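Local coordinates for Alr2269 protein (Nostoc sp., PDB 3MC9), which is the periplasmic POTRA-domain part of a cyanobacterial Omp85 protein and probably takes part in outer-membrane protein transport and beta-barrel biogenesis, at residues A[111-116]-A[173-178]; A[86-91]-A[102-107]; A[199-204]-A[215-220]. One frame throughout, in Å; residues are numbered along the deposited sequence.

Interaction 1. Residues A[111-116]-A[173-178]; sequences TGFFSN and ILNLRD
The CA atoms of G112 and L176 lie 4.5 Å apart, and L176 N donates a nearly straight hydrogen bond to G112 O (2.9 Å, 165° at the hydrogen). This is the junction between two consecutive POTRA domains: the turn that leads out of helix 98-110 into strand 114-124 meets the N-terminus of helix 176-192. The carbonyl of G112 also takes a CA-H...O contact from N175, its O lying 3.3 Å from N175 CA. G112, the first residue past helix 98-110, has a positive phi and brings its backbone against the start of helix 176-192.

N175 is the hub. Its chi1 of -173° swings the amide away from the residue's own N, so that it lies between the helix N-terminus and the 111-113 turn. N175 is the N-cap residue of helix 176-192, its OD1 accepting from D178 N and, weakly, from R177 N. On the other branch, ND2 donates to T111 O at 3.0 Å, lying in the plane of that carbonyl although T111 O is tilted out of the amide plane. The bonds from N175 ND2 to T111 O and from L176 N to G112 O thus join the end of one domain's helix to the start of the other's.

I173 adds an apolar contact, its CG2 4.1 Å from F113 CD1. L176 reaches alongside the G112 carbonyl, while F114 turns away to pack on V84 and V134 of its own domain. The F113 ring and the N175 amide are 80° apart, and ND2 sits 3.0 Å above the ring plane over its centre, nearest to CE1.

Interaction 2. Residues A[86-91]-A[102-107]; sequences NVIRTQ and QEDINA
D104 drives its carboxylate from helix 98-110 into the bend that follows helix 78-87, where the backbone of R89 and T90 receives it. Both oxygens are engaged. R89 N donates to D104 OD1 in an almost linear bond (2.9 Å, 178° at the hydrogen) that arrives from above the carboxylate plane. OD2 accepts twice from T90: the backbone N approaches on the syn side at 3.0 Å, and OG1 comes in at 2.7 Å from the other face of the plane. Gripped by three protein donors, the group is fixed in its rotation, and the pull of these N-H and O-H groups would be expected to stabilise its negative charge. A water completes the arrangement, bridging V87 O and D104 OD1. The T90 and D104 side chains meet at about a right angle, as do those of I88 and D104, where I88 CG2 touches D104 CB at 3.9 Å. One turn further along the helix, A107 CB packs against V87 CB at 4.0 Å. The contact thus ties the two helices of this POTRA domain together over its sheet: I88 rests on V67 and F132 of strands 62-71 and 127-136, D104 also touches F132, and T90 OG1 bonds to T96 OG1.

Interaction 3. Residues A[199-204]-A[215-220]; sequences NVVGAP and QVAEGV
Q215 O accepts the shortest polar bond of this contact, from V201 N at 2.7 Å (166° at the hydrogen). Two further backbone bonds continue the antiparallel hairpin of strands 199-206 and 211-217: N199 and A217 form a hydrogen-bonded pair, with N199 N donating to A217 O and A217 N returning a bond of 2.8 Å to N199 O. V200 and V216, the next pair along, lie between that pair and the V201 N to Q215 O bond; they are a non-hydrogen-bonded pair, their CA atoms 4.3 Å apart. Their valine side chains share one face of the sheet but meet only loosely, CG2 to CG2 at 4.4 Å. V201, on the surface, reaches over Q215 and A217 of the facing strand. Its CG1, anti to the backbone N (chi1 177°), is directed at Q215 OE1, while CG2 packs on A217 CB at 3.9 Å; the V201 and Q215 side chains run obliquely to each other. A water accepts from Q215 N and lies 2.8 Å from V201 O. The hairpin supplies the central strand 211-217 and the edge strand 199-206 of a three-stranded sheet; strand 142-146 is the third, V216 bonding to its Q146. On helix 176-192, V200 covers I183 and V216 covers Y190.

Overall arrangement
Along the chain the three contacts run from one POTRA domain to the next. Interaction 2 pairs the helices of the first domain, interaction 3 builds the hairpin of the second, and interaction 1 joins them. Interactions 1 and 2 have centres 16 Å apart and touch, T111 CG2 meeting V87 CG1 at 3.9 Å where helices 98-110 and 78-87 end; helix 98-110 supplies D104 and A107 to interaction 2 and leads into interaction 1. Interaction 3, 20 Å from interaction 1 between centres, is linked to it through helix 176-192, which begins at the interface and packs against the hairpin. Interactions 2 and 3, centres 31 Å apart, lie on opposite sides of the chain's centre.

Interaction 1. Residues A[111-116]-A[173-178]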
loop_
_atom_site.group_PDB
_atom_site.type_symbol
_atom_site.label_atom_id
_atom_site.label_comp_id
_atom_site.label_asym_id
_atom_site.label_seq_id
_atom_site.Cartn_x
_atom_site.Cartn_y
_atom_site.Cartn_z
ATOM N N THR A 111 -2.605 3.281 -5.129
ATOM C CA THR A 111 -2.244 4.617 -4.650
ATOM C C THR A 111 -1.146 4.562 -3.580
ATOM O O THR A 111 -0.429 5.527 -3.394
ATOM C CB THR A 111 -3.446 5.357 -4.037
ATOM O OG1 THR A 111 -3.818 4.740 -2.785
ATOM C CG2 THR A 111 -4.621 5.370 -5.011
ATOM N N GLY A 112 -1.055 3.448 -2.856
ATOM C CA GLY A 112 -0.008 3.272 -1.864
ATOM C C GLY A 112 -0.308 3.783 -0.465
ATOM O O GLY A 112 0.491 3.564 0.437
ATOM N N PHE A 113 -1.440 4.457 -0.263
ATOM C CA PHE A 113 -1.715 5.046 1.051
ATOM C C PHE A 113 -2.424 4.123 2.052
ATOM O O PHE A 113 -2.555 4.497 3.222
ATOM C CB PHE A 113 -2.520 6.331 0.921
ATOM C CG PHE A 113 -1.794 7.449 0.244
ATOM C CD1 PHE A 113 -0.765 8.111 0.886
ATOM C CD2 PHE A 113 -2.169 7.870 -1.025
ATOM C CE1 PHE A 113 -0.097 9.162 0.264
ATOM C CE2 PHE A 113 -1.516 8.910 -1.650
ATOM C CZ PHE A 113 -0.479 9.565 -1.006
ATOM N N PHE A 114 -2.848 2.930 1.633
ATOM C CA PHE A 114 -3.696 2.080 2.485
ATOM C C PHE A 114 -3.143 0.708 2.773
ATOM O O PHE A 114 -2.549 0.083 1.901
ATOM C CB PHE A 114 -5.059 1.904 1.822
ATOM C CG PHE A 114 -5.657 3.182 1.391
ATOM C CD1 PHE A 114 -6.337 3.984 2.300
ATOM C CD2 PHE A 114 -5.501 3.624 0.087
ATOM C CE1 PHE A 114 -6.873 5.199 1.897
ATOM C CE2 PHE A 114 -6.036 4.805 -0.314
ATOM C CZ PHE A 114 -6.719 5.606 0.582
ATOM N N SER A 115 -3.381 0.226 3.993
ATOM C CA SER A 115 -2.946 -1.106 4.408
ATOM C C SER A 115 -4.033 -2.156 4.132
ATOM O O SER A 115 -3.740 -3.334 3.941
ATOM C CB SER A 115 -2.563 -1.105 5.899
ATOM O OG SER A 115 -3.551 -0.444 6.701
ATOM N N ASN A 116 -5.290 -1.723 4.104
ATOM C CA ASN A 116 -6.397 -2.619 3.778
ATOM C C ASN A 116 -7.478 -1.898 2.981
ATOM O O ASN A 116 -7.737 -0.714 3.191
ATOM C CB ASN A 116 -7.001 -3.241 5.050
ATOM C CG ASN A 116 -7.844 -4.491 4.757
ATOM O OD1 ASN A 116 -8.847 -4.738 5.431
ATOM N ND2 ASN A 116 -7.439 -5.277 3.751
ATOM N N ILE A 173 2.449 10.045 6.530
ATOM C CA ILE A 173 1.724 8.811 6.264
ATOM C C ILE A 173 2.567 7.962 5.308
ATOM O O ILE A 173 3.172 8.475 4.373
ATOM C CB ILE A 173 0.277 9.063 5.730
ATOM C CG1 ILE A 173 -0.448 7.729 5.501
ATOM C CG2 ILE A 173 0.267 9.930 4.460
ATOM C CD1 ILE A 173 -1.835 7.875 4.904
ATOM N N LEU A 174 2.636 6.672 5.601
ATOM C CA LEU A 174 3.396 5.725 4.809
ATOM C C LEU A 174 2.758 5.606 3.443
ATOM O O LEU A 174 1.574 5.312 3.341
ATOM C CB LEU A 174 3.441 4.345 5.488
ATOM C CG LEU A 174 4.028 3.178 4.676
ATOM C CD1 LEU A 174 5.497 3.422 4.305
ATOM C CD2 LEU A 174 3.874 1.840 5.411
ATOM N N ASN A 175 3.549 5.850 2.402
ATOM C CA ASN A 175 3.132 5.532 1.045
ATOM C C ASN A 175 4.016 4.468 0.422
ATOM O O ASN A 175 5.224 4.659 0.277
ATOM C CB ASN A 175 3.124 6.765 0.164
ATOM C CG ASN A 175 2.522 6.489 -1.205
ATOM O OD1 ASN A 175 3.158 5.880 -2.048
ATOM N ND2 ASN A 175 1.288 6.951 -1.424
ATOM N N LEU A 176 3.386 3.376 0.001
ATOM C CA LEU A 176 4.097 2.189 -0.454
ATOM C C LEU A 176 4.794 2.366 -1.801
ATOM O O LEU A 176 5.752 1.656 -2.097
ATOM C CB LEU A 176 3.148 1.000 -0.495
ATOM C CG LEU A 176 2.582 0.688 0.894
ATOM C CD1 LEU A 176 1.332 -0.162 0.783
ATOM C CD2 LEU A 176 3.638 0.013 1.793
ATOM N N ARG A 177 4.316 3.300 -2.619
ATOM C CA ARG A 177 5.030 3.648 -3.850
ATOM C C ARG A 177 6.344 4.352 -3.524
ATOM O O ARG A 177 7.370 4.037 -4.113
ATOM C CB ARG A 177 4.202 4.552 -4.725
ATOM C CG ARG A 177 2.976 3.883 -5.294
ATOM C CD ARG A 177 2.160 4.864 -6.093
ATOM N NE ARG A 177 2.763 5.164 -7.395
ATOM C CZ ARG A 177 3.038 6.387 -7.863
ATOM N NH1 ARG A 177 2.782 7.485 -7.144
ATOM N NH2 ARG A 177 3.570 6.521 -9.078
ATOM N N ASP A 178 6.291 5.313 -2.601
ATOM C CA ASP A 178 7.490 6.030 -2.181
ATOM C C ASP A 178 8.420 5.070 -1.443
ATOM O O ASP A 178 9.633 5.172 -1.561
ATOM C CB ASP A 178 7.155 7.212 -1.270
ATOM C CG ASP A 178 6.296 8.273 -1.955
ATOM O OD1 ASP A 178 6.208 8.283 -3.205
ATOM O OD2 ASP A 178 5.697 9.094 -1.226
#

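Interaction 2. Residues A[86-91]-A[102-107]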
loop_
_atom_site.group_PDB
_atom_site.type_symbol
_atom_site.label_atom_id
_atom_site.label_comp_id
_atom_site.label_asym_id
_atom_site.label_seq_id
_atom_site.Cartn_x
_atom_site.Cartn_y
_atom_site.Cartn_z
ATOM N N ASN A 86 -10.572 9.269 -7.056
ATOM C CA ASN A 86 -9.720 9.420 -8.241
ATOM C C ASN A 86 -9.406 8.147 -9.034
ATOM O O ASN A 86 -9.112 8.230 -10.218
ATOM C CB ASN A 86 -8.366 10.030 -7.853
ATOM C CG ASN A 86 -8.444 11.512 -7.546
ATOM O OD1 ASN A 86 -9.482 12.167 -7.708
ATOM N ND2 ASN A 86 -7.328 12.051 -7.094
ATOM N N VAL A 87 -9.403 6.985 -8.393
ATOM C CA VAL A 87 -8.902 5.775 -9.064
ATOM C C VAL A 87 -9.934 4.681 -9.294
ATOM O O VAL A 87 -9.689 3.758 -10.081
ATOM C CB VAL A 87 -7.702 5.183 -8.305
ATOM C CG1 VAL A 87 -6.573 6.207 -8.241
ATOM C CG2 VAL A 87 -8.109 4.724 -6.914
ATOM N N ILE A 88 -11.077 4.766 -8.609
ATOM C CA ILE A 88 -12.153 3.809 -8.816
ATOM C C ILE A 88 -12.974 4.214 -10.034
ATOM O O ILE A 88 -13.105 5.399 -10.346
ATOM C CB ILE A 88 -13.041 3.643 -7.550
ATOM C CG1 ILE A 88 -13.815 4.918 -7.213
ATOM C CG2 ILE A 88 -12.185 3.226 -6.364
ATOM C CD1 ILE A 88 -14.871 4.715 -6.113
ATOM N N ARG A 89 -13.482 3.228 -10.757
ATOM C CA ARG A 89 -14.410 3.488 -11.846
ATOM C C ARG A 89 -15.844 3.297 -11.386
ATOM O O ARG A 89 -16.740 3.938 -11.905
ATOM C CB ARG A 89 -14.167 2.546 -13.015
ATOM C CG ARG A 89 -13.008 2.892 -13.926
ATOM C CD ARG A 89 -12.943 1.854 -15.065
ATOM N NE ARG A 89 -13.742 2.202 -16.248
ATOM C CZ ARG A 89 -14.090 1.344 -17.210
ATOM N NH1 ARG A 89 -13.749 0.059 -17.134
ATOM N NH2 ARG A 89 -14.795 1.767 -18.260
ATOM N N THR A 90 -16.081 2.382 -10.451
ATOM C CA THR A 90 -17.442 2.174 -9.946
ATOM C C THR A 90 -18.052 3.508 -9.496
ATOM O O THR A 90 -17.420 4.301 -8.793
ATOM C CB THR A 90 -17.474 1.117 -8.839
ATOM O OG1 THR A 90 -17.145 -0.162 -9.413
ATOM C CG2 THR A 90 -18.844 1.042 -8.184
ATOM N N GLN A 91 -19.269 3.790 -9.949
ATOM C CA GLN A 91 -19.840 5.119 -9.723
ATOM C C GLN A 91 -21.356 5.061 -9.714
ATOM O O GLN A 91 -21.947 4.157 -10.310
ATOM C CB GLN A 91 -19.278 6.148 -10.744
ATOM C CG GLN A 91 -20.172 6.492 -11.904
ATOM C CD GLN A 91 -19.572 7.529 -12.872
ATOM O OE1 GLN A 91 -18.537 7.298 -13.484
ATOM N NE2 GLN A 91 -20.262 8.648 -13.039
ATOM N N GLN A 102 -13.159 -5.702 -7.943
ATOM C CA GLN A 102 -11.816 -6.133 -7.586
ATOM C C GLN A 102 -10.759 -5.165 -8.139
ATOM O O GLN A 102 -9.861 -4.750 -7.430
ATOM C CB GLN A 102 -11.509 -7.558 -8.051
ATOM C CG GLN A 102 -10.132 -8.055 -7.541
ATOM C CD GLN A 102 -10.004 -7.937 -6.028
ATOM O OE1 GLN A 102 -10.915 -8.318 -5.294
ATOM N NE2 GLN A 102 -8.886 -7.383 -5.557
ATOM N N GLU A 103 -10.889 -4.817 -9.409
ATOM C CA GLU A 103 -9.995 -3.880 -10.073
ATOM C C GLU A 103 -9.954 -2.498 -9.376
ATOM O O GLU A 103 -8.894 -1.872 -9.276
ATOM C CB GLU A 103 -10.487 -3.765 -11.496
ATOM C CG GLU A 103 -9.612 -3.148 -12.497
ATOM C CD GLU A 103 -10.145 -3.447 -13.889
ATOM O OE1 GLU A 103 -10.331 -4.652 -14.237
ATOM O OE2 GLU A 103 -10.399 -2.482 -14.627
ATOM N N ASP A 104 -11.101 -2.027 -8.896
ATOM C CA ASP A 104 -11.145 -0.783 -8.133
ATOM C C ASP A 104 -10.370 -0.930 -6.798
ATOM O O ASP A 104 -9.652 -0.013 -6.386
ATOM C CB ASP A 104 -12.587 -0.371 -7.831
ATOM C CG ASP A 104 -13.318 0.208 -9.046
ATOM O OD1 ASP A 104 -12.683 0.499 -10.106
ATOM O OD2 ASP A 104 -14.552 0.372 -8.918
ATOM N N ILE A 105 -10.567 -2.064 -6.119
ATOM C CA ILE A 105 -9.824 -2.389 -4.904
ATOM C C ILE A 105 -8.302 -2.339 -5.176
ATOM O O ILE A 105 -7.581 -1.640 -4.451
ATOM C CB ILE A 105 -10.264 -3.764 -4.332
ATOM C CG1 ILE A 105 -11.684 -3.650 -3.752
ATOM C CG2 ILE A 105 -9.264 -4.278 -3.294
ATOM C CD1 ILE A 105 -12.334 -4.964 -3.330
ATOM N N ASN A 106 -7.846 -3.027 -6.230
ATOM C CA ASN A 106 -6.427 -3.006 -6.655
ATOM C C ASN A 106 -5.897 -1.597 -6.920
ATOM O O ASN A 106 -4.774 -1.269 -6.550
ATOM C CB ASN A 106 -6.204 -3.846 -7.923
ATOM C CG ASN A 106 -6.496 -5.326 -7.704
ATOM O OD1 ASN A 106 -6.674 -5.756 -6.564
ATOM N ND2 ASN A 106 -6.581 -6.103 -8.793
ATOM N N ALA A 107 -6.722 -0.770 -7.544
ATOM C CA ALA A 107 -6.337 0.603 -7.854
ATOM C C ALA A 107 -6.250 1.432 -6.574
ATOM O O ALA A 107 -5.380 2.272 -6.438
ATOM C CB ALA A 107 -7.305 1.214 -8.845
HETATM O O HOH W 1 -10.198 1.274 -10.994
#

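Interaction 3. Residues A[199-204]-A[215-220]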
loop_
_atom_site.group_PDB
_atom_site.type_symbol
_atom_site.label_atom_id
_atom_site.label_comp_id
_atom_site.label_asym_id
_atom_site.label_seq_id
_atom_site.Cartn_x
_atom_site.Cartn_y
_atom_site.Cartn_z
ATOM N N ASN A 199 17.924 -9.246 -2.717
ATOM C CA ASN A 199 16.490 -9.133 -2.963
ATOM C C ASN A 199 15.730 -8.981 -1.650
ATOM O O ASN A 199 16.007 -9.675 -0.688
ATOM C CB ASN A 199 15.939 -10.379 -3.681
ATOM C CG ASN A 199 16.103 -10.317 -5.187
ATOM O OD1 ASN A 199 15.706 -9.337 -5.817
ATOM N ND2 ASN A 199 16.683 -11.377 -5.782
ATOM N N VAL A 200 14.736 -8.107 -1.637
ATOM C CA VAL A 200 13.742 -8.092 -0.567
ATOM C C VAL A 200 12.957 -9.424 -0.546
ATOM O O VAL A 200 12.555 -9.935 -1.597
ATOM C CB VAL A 200 12.807 -6.878 -0.711
ATOM C CG1 VAL A 200 11.701 -6.914 0.355
ATOM C CG2 VAL A 200 13.639 -5.559 -0.567
ATOM N N VAL A 201 12.802 -10.008 0.639
ATOM C CA VAL A 201 12.042 -11.265 0.800
ATOM C C VAL A 201 10.598 -10.958 1.169
ATOM O O VAL A 201 10.333 -10.337 2.195
ATOM C CB VAL A 201 12.639 -12.180 1.887
ATOM C CG1 VAL A 201 11.780 -13.442 2.071
ATOM C CG2 VAL A 201 14.066 -12.553 1.543
ATOM N N GLY A 202 9.669 -11.395 0.323
ATOM C CA GLY A 202 8.239 -11.123 0.518
ATOM C C GLY A 202 7.920 -9.639 0.416
ATOM O O GLY A 202 8.562 -8.914 -0.323
ATOM N N ALA A 203 6.949 -9.178 1.193
ATOM C CA ALA A 203 6.507 -7.785 1.150
ATOM C C ALA A 203 6.952 -7.037 2.423
ATOM O O ALA A 203 7.233 -7.665 3.452
ATOM C CB ALA A 203 5.003 -7.731 1.005
ATOM N N PRO A 204 7.023 -5.692 2.360
ATOM C CA PRO A 204 7.338 -4.922 3.579
ATOM C C PRO A 204 6.323 -5.187 4.704
ATOM O O PRO A 204 5.111 -5.145 4.453
ATOM C CB PRO A 204 7.253 -3.463 3.121
ATOM C CG PRO A 204 7.265 -3.479 1.635
ATOM C CD PRO A 204 6.789 -4.828 1.192
ATOM N N GLN A 215 12.728 -7.403 5.100
ATOM C CA GLN A 215 13.509 -8.616 5.157
ATOM C C GLN A 215 14.242 -8.698 3.828
ATOM O O GLN A 215 13.591 -8.621 2.792
ATOM C CB GLN A 215 12.527 -9.769 5.303
ATOM C CG GLN A 215 13.080 -11.031 5.879
ATOM C CD GLN A 215 11.959 -11.895 6.472
ATOM O OE1 GLN A 215 11.199 -12.539 5.746
ATOM N NE2 GLN A 215 11.845 -11.888 7.799
ATOM N N VAL A 216 15.574 -8.840 3.866
ATOM C CA VAL A 216 16.418 -8.868 2.672
ATOM C C VAL A 216 17.305 -10.115 2.659
ATOM O O VAL A 216 17.945 -10.432 3.657
ATOM C CB VAL A 216 17.343 -7.623 2.591
ATOM C CG1 VAL A 216 18.151 -7.642 1.309
ATOM C CG2 VAL A 216 16.539 -6.356 2.659
ATOM N N ALA A 217 17.308 -10.827 1.535
ATOM C CA ALA A 217 18.276 -11.888 1.274
ATOM C C ALA A 217 19.451 -11.181 0.642
ATOM O O ALA A 217 19.437 -10.878 -0.524
ATOM C CB ALA A 217 17.704 -12.940 0.317
ATOM N N GLU A 218 20.448 -10.859 1.443
ATOM C CA GLU A 218 21.545 -10.010 0.996
ATOM C C GLU A 218 22.522 -10.742 0.119
ATOM O O GLU A 218 23.123 -10.153 -0.763
ATOM C CB GLU A 218 22.297 -9.458 2.229
ATOM C CG GLU A 218 21.392 -8.626 3.115
ATOM C CD GLU A 218 22.134 -7.856 4.184
ATOM O OE1 GLU A 218 23.109 -8.386 4.733
ATOM O OE2 GLU A 218 21.693 -6.728 4.486
ATOM N N GLY A 219 22.701 -12.033 0.365
ATOM C CA GLY A 219 23.747 -12.769 -0.298
ATOM C C GLY A 219 25.039 -12.668 0.479
ATOM O O GLY A 219 25.167 -11.853 1.412
ATOM N N VAL A 220 25.977 -13.524 0.093
ATOM C CA VAL A 220 27.317 -13.590 0.654
ATOM C C VAL A 220 28.292 -13.454 -0.517
ATOM O O VAL A 220 27.981 -13.893 -1.634
ATOM C CB VAL A 220 27.509 -14.925 1.398
ATOM C CG1 VAL A 220 28.980 -15.194 1.719
ATOM C CG2 VAL A 220 26.642 -14.934 2.678
HETATM O O HOH W 2 10.277 -7.982 3.702
#